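Local coordinates for protein PHOX (Pseudomonas fluorescens, PDB 3ZWU) that probably hydrolyses phosphate esters as an alkaline phosphatase, using a central cofactor of two oxo-bridged irons and calcium ions, at residues Asp69-Phe74 with Met85-Glu90; Phe176-Asn181 with Tyr189-Glu194; His272-Leu277 with Pro386-Val391. All blocks are in the same frame, centred on the assembly; numbering follows the deposited sequence.

Contact 1 (Asp69-Phe74 with Met85-Glu90); sequences DGMSLF and MAINNE. With FEO (mu-oxo-diiron), chain I; VO4 (vanadate ion), chain C.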
loop_
_atom_site.group_PDB
_atom_site.type_symbol
_atom_site.label_atom_id
_atom_site.label_comp_id
_atom_site.label_asym_id
_atom_site.label_seq_id
_atom_site.Cartn_x
_atom_site.Cartn_y
_atom_site.Cartn_z
ATOM N N ASP A 69 7.320 1.139 -3.136
ATOM C CA ASP A 69 6.331 0.478 -2.298
ATOM C C ASP A 69 5.500 -0.514 -3.124
ATOM O O ASP A 69 6.109 -1.378 -3.750
ATOM C CB ASP A 69 5.527 1.584 -1.594
ATOM C CG ASP A 69 4.859 1.191 -0.293
ATOM O OD1 ASP A 69 4.570 -0.010 -0.112
ATOM O OD2 ASP A 69 4.622 2.088 0.540
ATOM N N GLY A 70 4.154 -0.435 -3.148
ATOM C CA GLY A 70 3.366 -1.388 -3.919
ATOM C C GLY A 70 3.727 -1.398 -5.394
ATOM O O GLY A 70 4.133 -0.377 -5.947
ATOM N N MET A 71 3.562 -2.554 -6.025
ATOM C CA MET A 71 3.880 -2.706 -7.432
ATOM C C MET A 71 3.174 -3.884 -8.062
ATOM O O MET A 71 2.865 -4.863 -7.383
ATOM C CB MET A 71 5.397 -2.852 -7.620
ATOM C CG MET A 71 6.010 -3.987 -6.830
ATOM S SD MET A 71 7.781 -4.071 -7.101
ATOM C CE MET A 71 8.212 -5.314 -5.947
ATOM N N SER A 72 2.965 -3.806 -9.374
ATOM C CA SER A 72 2.362 -4.876 -10.155
ATOM C C SER A 72 3.150 -5.071 -11.424
ATOM O O SER A 72 3.726 -4.116 -11.941
ATOM C CB SER A 72 0.929 -4.537 -10.533
ATOM O OG SER A 72 0.065 -4.570 -9.409
ATOM N N LEU A 73 3.136 -6.299 -11.942
ATOM C CA LEU A 73 3.783 -6.665 -13.190
ATOM C C LEU A 73 2.689 -6.932 -14.222
ATOM O O LEU A 73 1.686 -7.578 -13.903
ATOM C CB LEU A 73 4.653 -7.908 -12.991
ATOM C CG LEU A 73 5.446 -8.346 -14.228
ATOM C CD1 LEU A 73 6.828 -8.841 -13.843
ATOM C CD2 LEU A 73 4.709 -9.420 -15.025
ATOM N N PHE A 74 2.901 -6.472 -15.462
ATOM C CA PHE A 74 1.964 -6.649 -16.566
ATOM C C PHE A 74 2.658 -7.353 -17.716
ATOM O O PHE A 74 3.751 -6.954 -18.109
ATOM C CB PHE A 74 1.448 -5.291 -17.038
ATOM C CG PHE A 74 0.615 -4.577 -16.009
ATOM C CD1 PHE A 74 1.212 -3.824 -15.010
ATOM C CD2 PHE A 74 -0.762 -4.687 -16.014
ATOM C CE1 PHE A 74 0.441 -3.192 -14.041
ATOM C CE2 PHE A 74 -1.531 -4.035 -15.061
ATOM C CZ PHE A 74 -0.925 -3.306 -14.073
ATOM N N MET A 85 6.366 -3.039 -15.326
ATOM C CA MET A 85 6.125 -2.995 -13.894
ATOM C C MET A 85 5.740 -1.577 -13.531
ATOM O O MET A 85 6.383 -0.641 -13.996
ATOM C CB MET A 85 7.355 -3.441 -13.100
ATOM C CG MET A 85 7.651 -4.916 -13.260
ATOM S SD MET A 85 9.104 -5.445 -12.330
ATOM C CE MET A 85 8.479 -5.375 -10.675
ATOM N N ALA A 86 4.655 -1.413 -12.767
ATOM C CA ALA A 86 4.207 -0.117 -12.271
ATOM C C ALA A 86 4.527 -0.160 -10.791
ATOM O O ALA A 86 4.050 -1.057 -10.100
ATOM C CB ALA A 86 2.719 0.051 -12.495
ATOM N N ILE A 87 5.409 0.731 -10.326
ATOM C CA ILE A 87 5.927 0.704 -8.963
ATOM C C ILE A 87 5.663 2.017 -8.270
ATOM O O ILE A 87 6.081 3.064 -8.762
ATOM C CB ILE A 87 7.451 0.396 -8.989
ATOM C CG1 ILE A 87 7.763 -0.950 -9.686
ATOM C CG2 ILE A 87 8.039 0.418 -7.562
ATOM C CD1 ILE A 87 9.143 -1.016 -10.322
ATOM N N ASN A 88 5.013 1.962 -7.107
ATOM C CA ASN A 88 4.724 3.160 -6.341
ATOM C C ASN A 88 5.966 3.702 -5.683
ATOM O O ASN A 88 6.848 2.940 -5.293
ATOM C CB ASN A 88 3.713 2.883 -5.243
ATOM C CG ASN A 88 2.348 2.560 -5.755
ATOM O OD1 ASN A 88 2.046 2.704 -6.938
ATOM N ND2 ASN A 88 1.473 2.155 -4.862
ATOM N N ASN A 89 5.984 5.014 -5.490
ATOM C CA ASN A 89 7.044 5.736 -4.801
ATOM C C ASN A 89 6.317 6.541 -3.742
ATOM O O ASN A 89 5.630 7.509 -4.059
ATOM C CB ASN A 89 7.785 6.615 -5.777
ATOM C CG ASN A 89 8.484 5.818 -6.841
ATOM O OD1 ASN A 89 8.204 5.968 -8.036
ATOM N ND2 ASN A 89 9.445 4.994 -6.445
ATOM N N GLU A 90 6.395 6.091 -2.492
ATOM C CA GLU A 90 5.571 6.636 -1.426
ATOM C C GLU A 90 5.985 7.962 -0.846
ATOM O O GLU A 90 5.142 8.832 -0.664
ATOM C CB GLU A 90 5.423 5.597 -0.318
ATOM C CG GLU A 90 4.310 5.945 0.653
ATOM C CD GLU A 90 4.156 4.973 1.795
ATOM O OE1 GLU A 90 5.187 4.571 2.383
ATOM O OE2 GLU A 90 2.997 4.646 2.130
HETATM FE FE1 FEO I . 2.161 3.243 3.290
HETATM FE FE2 FEO I . 0.056 1.835 5.737
HETATM O O FEO I . 1.588 1.860 4.587
HETATM V V VO4 C . 3.037 2.797 6.174
HETATM O O1 VO4 C . 4.184 3.456 7.318
HETATM O O2 VO4 C . 3.765 1.202 5.989
HETATM O O3 VO4 C . 3.211 3.993 4.935
HETATM O O4 VO4 C . 1.568 2.777 7.099
HETATM O O HOH W 1 3.830 1.812 2.998
#

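Contact 2 (Phe176-Asn181 with Tyr189-Glu194); sequences FQNCAN and YLTCEE. With FEO (mu-oxo-diiron), chain I; VO4 (vanadate ion), chain C.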
loop_
_atom_site.group_PDB
_atom_site.type_symbol
_atom_site.label_atom_id
_atom_site.label_comp_id
_atom_site.label_asym_id
_atom_site.label_seq_id
_atom_site.Cartn_x
_atom_site.Cartn_y
_atom_site.Cartn_z
ATOM N N PHE A 176 0.624 11.536 -4.868
ATOM C CA PHE A 176 1.777 11.438 -3.984
ATOM C C PHE A 176 1.389 10.614 -2.766
ATOM O O PHE A 176 0.215 10.257 -2.632
ATOM C CB PHE A 176 2.317 12.831 -3.631
ATOM C CG PHE A 176 1.286 13.810 -3.141
ATOM C CD1 PHE A 176 0.838 13.770 -1.830
ATOM C CD2 PHE A 176 0.773 14.784 -3.985
ATOM C CE1 PHE A 176 -0.125 14.667 -1.381
ATOM C CE2 PHE A 176 -0.187 15.684 -3.531
ATOM C CZ PHE A 176 -0.645 15.607 -2.239
ATOM N N GLN A 177 2.369 10.223 -1.933
ATOM C CA GLN A 177 2.118 9.349 -0.781
ATOM C C GLN A 177 1.499 8.034 -1.279
ATOM O O GLN A 177 0.625 7.448 -0.637
ATOM C CB GLN A 177 1.292 10.061 0.299
ATOM C CG GLN A 177 2.090 11.147 1.025
ATOM C CD GLN A 177 3.171 10.653 1.969
ATOM O OE1 GLN A 177 3.142 9.512 2.433
ATOM N NE2 GLN A 177 4.112 11.477 2.333
ATOM N N ASN A 178 2.007 7.558 -2.429
ATOM C CA ASN A 178 1.524 6.356 -3.098
ATOM C C ASN A 178 2.005 5.151 -2.345
ATOM O O ASN A 178 3.191 4.838 -2.354
ATOM C CB ASN A 178 1.989 6.299 -4.534
ATOM C CG ASN A 178 1.449 7.458 -5.307
ATOM O OD1 ASN A 178 1.928 8.576 -5.141
ATOM N ND2 ASN A 178 0.347 7.265 -6.006
ATOM N N CYS A 179 1.080 4.499 -1.668
ATOM C CA CYS A 179 1.374 3.398 -0.782
ATOM C C CYS A 179 1.353 2.064 -1.509
ATOM O O CYS A 179 2.380 1.690 -2.079
ATOM C CB CYS A 179 0.411 3.442 0.396
ATOM S SG CYS A 179 0.669 2.127 1.597
ATOM N N ALA A 180 0.219 1.365 -1.575
ATOM C CA ALA A 180 0.202 0.101 -2.284
ATOM C C ALA A 180 -0.727 0.114 -3.495
ATOM O O ALA A 180 -1.072 1.196 -3.988
ATOM C CB ALA A 180 -0.032 -1.056 -1.335
ATOM N N ASN A 181 -1.044 -1.057 -4.039
ATOM C CA ASN A 181 -1.575 -1.190 -5.365
ATOM C C ASN A 181 -2.738 -2.116 -5.575
ATOM O O ASN A 181 -3.171 -2.827 -4.676
ATOM C CB ASN A 181 -0.410 -1.741 -6.201
ATOM C CG ASN A 181 0.024 -3.131 -5.754
ATOM O OD1 ASN A 181 0.290 -3.366 -4.563
ATOM N ND2 ASN A 181 0.034 -4.098 -6.660
ATOM N N TYR A 189 -3.496 -0.400 -13.781
ATOM C CA TYR A 189 -2.855 -0.376 -12.481
ATOM C C TYR A 189 -3.584 0.584 -11.574
ATOM O O TYR A 189 -3.936 1.676 -12.007
ATOM C CB TYR A 189 -1.417 0.108 -12.665
ATOM C CG TYR A 189 -0.598 0.131 -11.396
ATOM C CD1 TYR A 189 -0.296 -1.043 -10.719
ATOM C CD2 TYR A 189 -0.091 1.322 -10.892
ATOM C CE1 TYR A 189 0.504 -1.037 -9.580
ATOM C CE2 TYR A 189 0.705 1.342 -9.749
ATOM C CZ TYR A 189 1.001 0.157 -9.096
ATOM O OH TYR A 189 1.774 0.156 -7.958
ATOM N N LEU A 190 -3.787 0.195 -10.311
ATOM C CA LEU A 190 -4.386 1.068 -9.319
ATOM C C LEU A 190 -3.307 1.442 -8.317
ATOM O O LEU A 190 -2.614 0.554 -7.824
ATOM C CB LEU A 190 -5.554 0.396 -8.594
ATOM C CG LEU A 190 -6.700 -0.085 -9.473
ATOM C CD1 LEU A 190 -7.803 -0.702 -8.633
ATOM C CD2 LEU A 190 -7.272 1.051 -10.313
ATOM N N THR A 191 -3.130 2.746 -8.054
ATOM C CA THR A 191 -2.192 3.246 -7.052
ATOM C C THR A 191 -3.023 3.943 -5.993
ATOM O O THR A 191 -4.030 4.588 -6.307
ATOM C CB THR A 191 -1.065 4.085 -7.651
ATOM O OG1 THR A 191 -0.130 4.363 -6.615
ATOM C CG2 THR A 191 -1.528 5.383 -8.259
ATOM N N CYS A 192 -2.608 3.798 -4.740
ATOM C CA CYS A 192 -3.365 4.247 -3.590
ATOM C C CYS A 192 -2.690 5.359 -2.837
ATOM O O CYS A 192 -1.569 5.177 -2.378
ATOM C CB CYS A 192 -3.597 3.049 -2.689
ATOM S SG CYS A 192 -4.683 1.801 -3.415
ATOM N N GLU A 193 -3.394 6.484 -2.647
ATOM C CA GLU A 193 -2.881 7.629 -1.898
ATOM C C GLU A 193 -3.213 7.416 -0.434
ATOM O O GLU A 193 -4.392 7.358 -0.078
ATOM C CB GLU A 193 -3.511 8.920 -2.408
ATOM C CG GLU A 193 -3.115 9.204 -3.843
ATOM C CD GLU A 193 -3.920 10.268 -4.556
ATOM O OE1 GLU A 193 -4.951 10.724 -4.011
ATOM O OE2 GLU A 193 -3.506 10.655 -5.671
ATOM N N GLU A 194 -2.182 7.260 0.408
ATOM C CA GLU A 194 -2.363 6.949 1.819
ATOM C C GLU A 194 -2.197 8.159 2.720
ATOM O O GLU A 194 -3.183 8.846 2.958
ATOM C CB GLU A 194 -1.440 5.795 2.219
ATOM C CG GLU A 194 -1.625 5.301 3.644
ATOM C CD GLU A 194 -0.503 4.412 4.127
ATOM O OE1 GLU A 194 0.636 4.561 3.631
ATOM O OE2 GLU A 194 -0.745 3.611 5.054
HETATM FE FE1 FEO I . 2.161 3.243 3.290
HETATM FE FE2 FEO I . 0.056 1.835 5.737
HETATM O O FEO I . 1.588 1.860 4.587
HETATM V V VO4 C . 3.037 2.797 6.174
HETATM O O1 VO4 C . 4.184 3.456 7.318
HETATM O O2 VO4 C . 3.765 1.202 5.989
HETATM O O3 VO4 C . 3.211 3.993 4.935
HETATM O O4 VO4 C . 1.568 2.777 7.099
HETATM O O HOH W 1 3.830 1.812 2.998
#

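Contact 3 (His272-Leu277 with Pro386-Val391); sequences HENAAL and PEWIVV. With CA (calcium ion), chain F; CA (calcium ion), chain G; FEO (mu-oxo-diiron), chain I; VO4 (vanadate ion), chain C.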
loop_
_atom_site.group_PDB
_atom_site.type_symbol
_atom_site.label_atom_id
_atom_site.label_comp_id
_atom_site.label_asym_id
_atom_site.label_seq_id
_atom_site.Cartn_x
_atom_site.Cartn_y
_atom_site.Cartn_z
ATOM N N HIS A 272 -5.837 5.292 1.745
ATOM C CA HIS A 272 -5.841 4.009 1.048
ATOM C C HIS A 272 -4.500 3.310 1.092
ATOM O O HIS A 272 -3.504 3.893 0.669
ATOM C CB HIS A 272 -6.199 4.195 -0.433
ATOM C CG HIS A 272 -7.592 4.633 -0.695
ATOM N ND1 HIS A 272 -8.609 3.725 -0.903
ATOM C CD2 HIS A 272 -8.079 5.880 -0.851
ATOM C CE1 HIS A 272 -9.689 4.451 -1.152
ATOM N NE2 HIS A 272 -9.415 5.753 -1.120
ATOM N N GLU A 273 -4.480 2.035 1.512
ATOM C CA GLU A 273 -3.259 1.245 1.493
ATOM C C GLU A 273 -3.166 0.554 0.127
ATOM O O GLU A 273 -2.309 0.926 -0.667
ATOM C CB GLU A 273 -3.224 0.230 2.632
ATOM C CG GLU A 273 -1.905 -0.528 2.665
ATOM C CD GLU A 273 -0.866 -0.014 3.634
ATOM O OE1 GLU A 273 -1.197 0.854 4.476
ATOM O OE2 GLU A 273 0.301 -0.452 3.521
ATOM N N ASN A 274 -4.024 -0.444 -0.146
ATOM C CA ASN A 274 -4.023 -1.154 -1.423
ATOM C C ASN A 274 -5.456 -1.340 -1.917
ATOM O O ASN A 274 -6.396 -0.867 -1.270
ATOM C CB ASN A 274 -3.222 -2.467 -1.331
ATOM C CG ASN A 274 -3.983 -3.726 -1.049
ATOM O OD1 ASN A 274 -4.907 -3.738 -0.231
ATOM N ND2 ASN A 274 -3.513 -4.851 -1.587
ATOM N N ALA A 275 -5.614 -1.979 -3.071
ATOM C CA ALA A 275 -6.908 -2.196 -3.704
ATOM C C ALA A 275 -6.930 -3.623 -4.228
ATOM O O ALA A 275 -6.266 -3.917 -5.218
ATOM C CB ALA A 275 -7.088 -1.203 -4.846
ATOM N N ALA A 276 -7.627 -4.527 -3.527
ATOM C CA ALA A 276 -7.649 -5.946 -3.882
ATOM C C ALA A 276 -8.819 -6.262 -4.795
ATOM O O ALA A 276 -9.970 -6.123 -4.380
ATOM C CB ALA A 276 -7.714 -6.801 -2.623
ATOM N N LEU A 277 -8.529 -6.740 -6.017
ATOM C CA LEU A 277 -9.558 -7.041 -7.006
ATOM C C LEU A 277 -10.153 -8.434 -6.855
ATOM O O LEU A 277 -9.442 -9.413 -6.634
ATOM C CB LEU A 277 -9.026 -6.873 -8.447
ATOM C CG LEU A 277 -9.217 -5.504 -9.112
ATOM C CD1 LEU A 277 -10.654 -5.281 -9.552
ATOM C CD2 LEU A 277 -8.718 -4.373 -8.242
ATOM N N PRO A 386 -5.757 -1.287 9.198
ATOM C CA PRO A 386 -5.824 -2.141 8.029
ATOM C C PRO A 386 -4.776 -1.713 7.011
ATOM O O PRO A 386 -4.725 -0.535 6.652
ATOM C CB PRO A 386 -7.239 -1.919 7.480
ATOM C CG PRO A 386 -8.010 -1.359 8.590
ATOM C CD PRO A 386 -7.052 -0.648 9.488
ATOM N N GLU A 387 -3.922 -2.644 6.578
ATOM C CA GLU A 387 -2.955 -2.347 5.540
ATOM C C GLU A 387 -3.342 -3.166 4.307
ATOM O O GLU A 387 -4.452 -2.952 3.813
ATOM C CB GLU A 387 -1.499 -2.450 6.035
ATOM C CG GLU A 387 -1.141 -1.310 6.977
ATOM C CD GLU A 387 0.336 -0.992 7.111
ATOM O OE1 GLU A 387 1.021 -1.712 7.866
ATOM O OE2 GLU A 387 0.818 -0.030 6.469
ATOM N N TRP A 388 -2.508 -4.067 3.787
ATOM C CA TRP A 388 -2.828 -4.724 2.529
ATOM C C TRP A 388 -3.885 -5.783 2.645
ATOM O O TRP A 388 -3.949 -6.495 3.644
ATOM C CB TRP A 388 -1.600 -5.361 1.883
ATOM C CG TRP A 388 -0.528 -4.419 1.447
ATOM C CD1 TRP A 388 0.027 -3.403 2.175
ATOM C CD2 TRP A 388 0.315 -4.599 0.311
ATOM N NE1 TRP A 388 1.141 -2.916 1.538
ATOM C CE2 TRP A 388 1.347 -3.641 0.396
ATOM C CE3 TRP A 388 0.323 -5.510 -0.752
ATOM C CZ2 TRP A 388 2.354 -3.549 -0.558
ATOM C CZ3 TRP A 388 1.335 -5.430 -1.688
ATOM C CH2 TRP A 388 2.328 -4.453 -1.588
ATOM N N ILE A 389 -4.676 -5.918 1.576
ATOM C CA ILE A 389 -5.700 -6.923 1.415
ATOM C C ILE A 389 -5.368 -7.735 0.167
ATOM O O ILE A 389 -4.968 -7.163 -0.852
ATOM C CB ILE A 389 -7.104 -6.286 1.306
ATOM C CG1 ILE A 389 -7.411 -5.450 2.558
ATOM C CG2 ILE A 389 -8.177 -7.369 1.089
ATOM C CD1 ILE A 389 -8.675 -4.642 2.498
ATOM N N VAL A 390 -5.525 -9.060 0.243
ATOM C CA VAL A 390 -5.332 -9.943 -0.906
ATOM C C VAL A 390 -6.468 -10.944 -0.970
ATOM O O VAL A 390 -7.070 -11.272 0.054
ATOM C CB VAL A 390 -3.959 -10.645 -0.947
ATOM C CG1 VAL A 390 -2.841 -9.645 -1.192
ATOM C CG2 VAL A 390 -3.697 -11.457 0.314
ATOM N N VAL A 391 -6.757 -11.423 -2.180
ATOM C CA VAL A 391 -7.822 -12.381 -2.438
ATOM C C VAL A 391 -7.161 -13.642 -2.965
ATOM O O VAL A 391 -6.398 -13.566 -3.929
ATOM C CB VAL A 391 -8.840 -11.806 -3.450
ATOM C CG1 VAL A 391 -9.941 -12.818 -3.752
ATOM C CG2 VAL A 391 -9.439 -10.498 -2.937
HETATM CA CA CA F . 2.527 -0.259 4.182
HETATM CA CA CA G . 3.018 -0.171 7.770
HETATM FE FE1 FEO I . 2.161 3.243 3.290
HETATM FE FE2 FEO I . 0.056 1.835 5.737
HETATM O O FEO I . 1.588 1.860 4.587
HETATM V V VO4 C . 3.037 2.797 6.174
HETATM O O1 VO4 C . 4.184 3.456 7.318
HETATM O O2 VO4 C . 3.765 1.202 5.989
HETATM O O3 VO4 C . 3.211 3.993 4.935
HETATM O O4 VO4 C . 1.568 2.777 7.099
HETATM O O HOH W 2 -5.851 -2.055 1.667
HETATM O O HOH W 3 2.521 -0.391 1.636
HETATM O O HOH W 4 4.680 -1.219 3.546
HETATM O O HOH W 1 3.830 1.812 2.998
HETATM O O HOH W 5 3.377 -1.512 9.667
HETATM O O HOH W 6 3.495 1.604 9.390
#

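Contact 1 (Asp69-Phe74 with Met85-Glu90)
Asp-69 and Glu-90 meet where the beta hairpin of strands 68-76 and 82-89 runs into the metal site at the centre of the protein. Behind them the strands pair antiparallel. Asn-88 N reaches Gly-70 O at 2.8 Å with an N-H...O angle of 173°, Ser-72 and Ala-86 form a hydrogen-bonded pair, and Asp-69 N binds Asn-88 O from above the carbonyl plane. On one face Met-71 lies alongside Met-85 and Ile-87, with SD 3.9 Å from Met-85 CE and CB 3.7 Å from Ile-87 CG1; flexible unbranched thioethers fill such a core well, and Phe-546 packs against both methionines. On the other face small Ser-72 and Ala-86 leave room for the ring of Tyr-189. Gly-70 lies under the side chain of Asn-88, whose CB is 3.4 Å from Gly-70 O. The amide of Asn-88 turns to the next hairpin, OD1 accepting from Tyr-189 and Thr-191 and ND2 donating to Cys-179 O.

At the metal end Glu-90 is long enough to reach in from the strand end: with CG anti to the backbone N (chi1 -166°) and the chain extended, OE2 binds one iron at 2.0 Å. Shorter Asp-69 stays in the second shell, its OD2 taking a hydrogen bond of 2.6 Å from the water on that same iron, while OD1 pairs with Thr-534. The carboxylate planes stand nearly perpendicular, 84° apart, and Asp-69 OD2 lies 3.1 Å from Glu-90 OE1, an approach of two acceptors. Gln-550 donates to that Glu-90 oxygen. Such closeness of like charges is probably paid for by the iron and its water, so the hairpin supplies a metal ligand together with an acceptor that probably helps to orient the iron-bound water.

Contact 2 (Phe176-Asn181 with Tyr189-Glu194)
Strands 178-181 and 189-193 run antiparallel but strongly twisted, their directions 140° apart and their axes 4.7 Å from each other at closest. Asn-178 faces Glu-193 and Asn-181 faces Thr-191, both as non-hydrogen-bonded pairs; the register slips by one residue between them, a beta bulge. Cys-179 N binds Cys-192 O at 2.8 Å, and at the bulge Cys-192 also meets the next residue: its N reaches Ala-180 O at 3.1 Å, a weak bond. At the other end Glu-194 N gives an almost straight bond of 3.0 Å to the carbonyl O of Gln-177, a residue in the left-handed helical region.

Beside the bulge, Cys-179 and Glu-194 both bind the first iron. With its sulfur anti to the backbone N (chi1 -180°), Cys-179 puts SG 2.5 Å from it, a soft thiolate-type ligand among oxygens. Glu-194, extended from its own strand end, spans both irons: OE1 binds the first at 2.0 Å and OE2 the second at 2.1 Å, a bridge that needs the two oxygens of a carboxylate. Away from the metals the hydroxyl end of Tyr-189 comes against Asn-181, OH 3.4 Å from Asn-181 CB, while that hydroxyl bonds to Asn-88 and the amide of Asn-181 to Ser-72.

Strand 249-252 continues the sheet beside 189-193, with Val-250 and Ile-252 packed on Thr-191. The 178-183 strand is outermost in this sheet, and its side chains Ala-180 and Asn-181 touch Trp-388 of strand 386-391.

Contact 3 (His272-Leu277 with Pro386-Val391)
Glu-273 and Glu-387 converge on the second iron, Glu-273 OE1 binding it at 2.0 Å and Glu-387 OE2 at 2.1 Å. Each also holds calcium: Glu-273 OE2 binds the ion of chain F at 2.3 Å, and Glu-387 OE2 touches that ion more loosely at 2.9 Å while gripping the ion of chain G at 2.6 Å, where OE1 of the same carboxylate binds as well. One oxygen of Glu-387 thus serves three metals, a task suited to a carboxylate. Glu-273 gets there by a bend at chi2 (97°), its chain passing over the start of the opposing strand. Asp-292 completes the protein ligands of the second iron with Glu-194, and Asp-479 shares both calcium ions.

One step out, Trp-388 stands with its edge toward the calcium of chain F; OE2 of Glu-273 lies near the ring plane, and the indole NE1 donates to a water on that ion. Next, Asn-274 stands in for a backbone partner: ND2 donates to Ile-389 O at 2.8 Å, the acceptor lying in the amide plane of Asn-274, and OD1 accepts from Ile-389 N, also at 2.8 Å, from well above the side-chain carbonyl plane. A water donating to this OD1 and to Glu-387 O, and accepting from Asn-274 N, links the two segments. Small Ala-276 then fits against Ile-389, CB to CG2 3.8 Å.

The segments run in nearly the same direction, 20° apart; 276-279 and 386-391 are the outermost strands of one large sheet, joined here by side chains. Metals gathered near the chain's centre are consistent with the beta-propeller assigned to the PhoX family.

How the contacts relate
From the N terminus, contact 1 closes first, joining neighbouring strands of a hairpin, with ten residues between the segments, most of them still strand. Contact 2 follows as a second local hairpin, and contact 3 comes last, closing a much longer loop of 108 residues that holds four strands of the nine-stranded sheet. The three loops follow one another in series, without nesting or crossing. In space they converge: the bulged strand of contact 2 lies between the others, giving Ala-180 N to Glu-273 O of contact 3, while contact 1 reaches Trp-388 through Gly-70. Three different sheets are thereby tied around one vanadate-bearing metal cluster, and a single iron-bound water belongs to all three contacts.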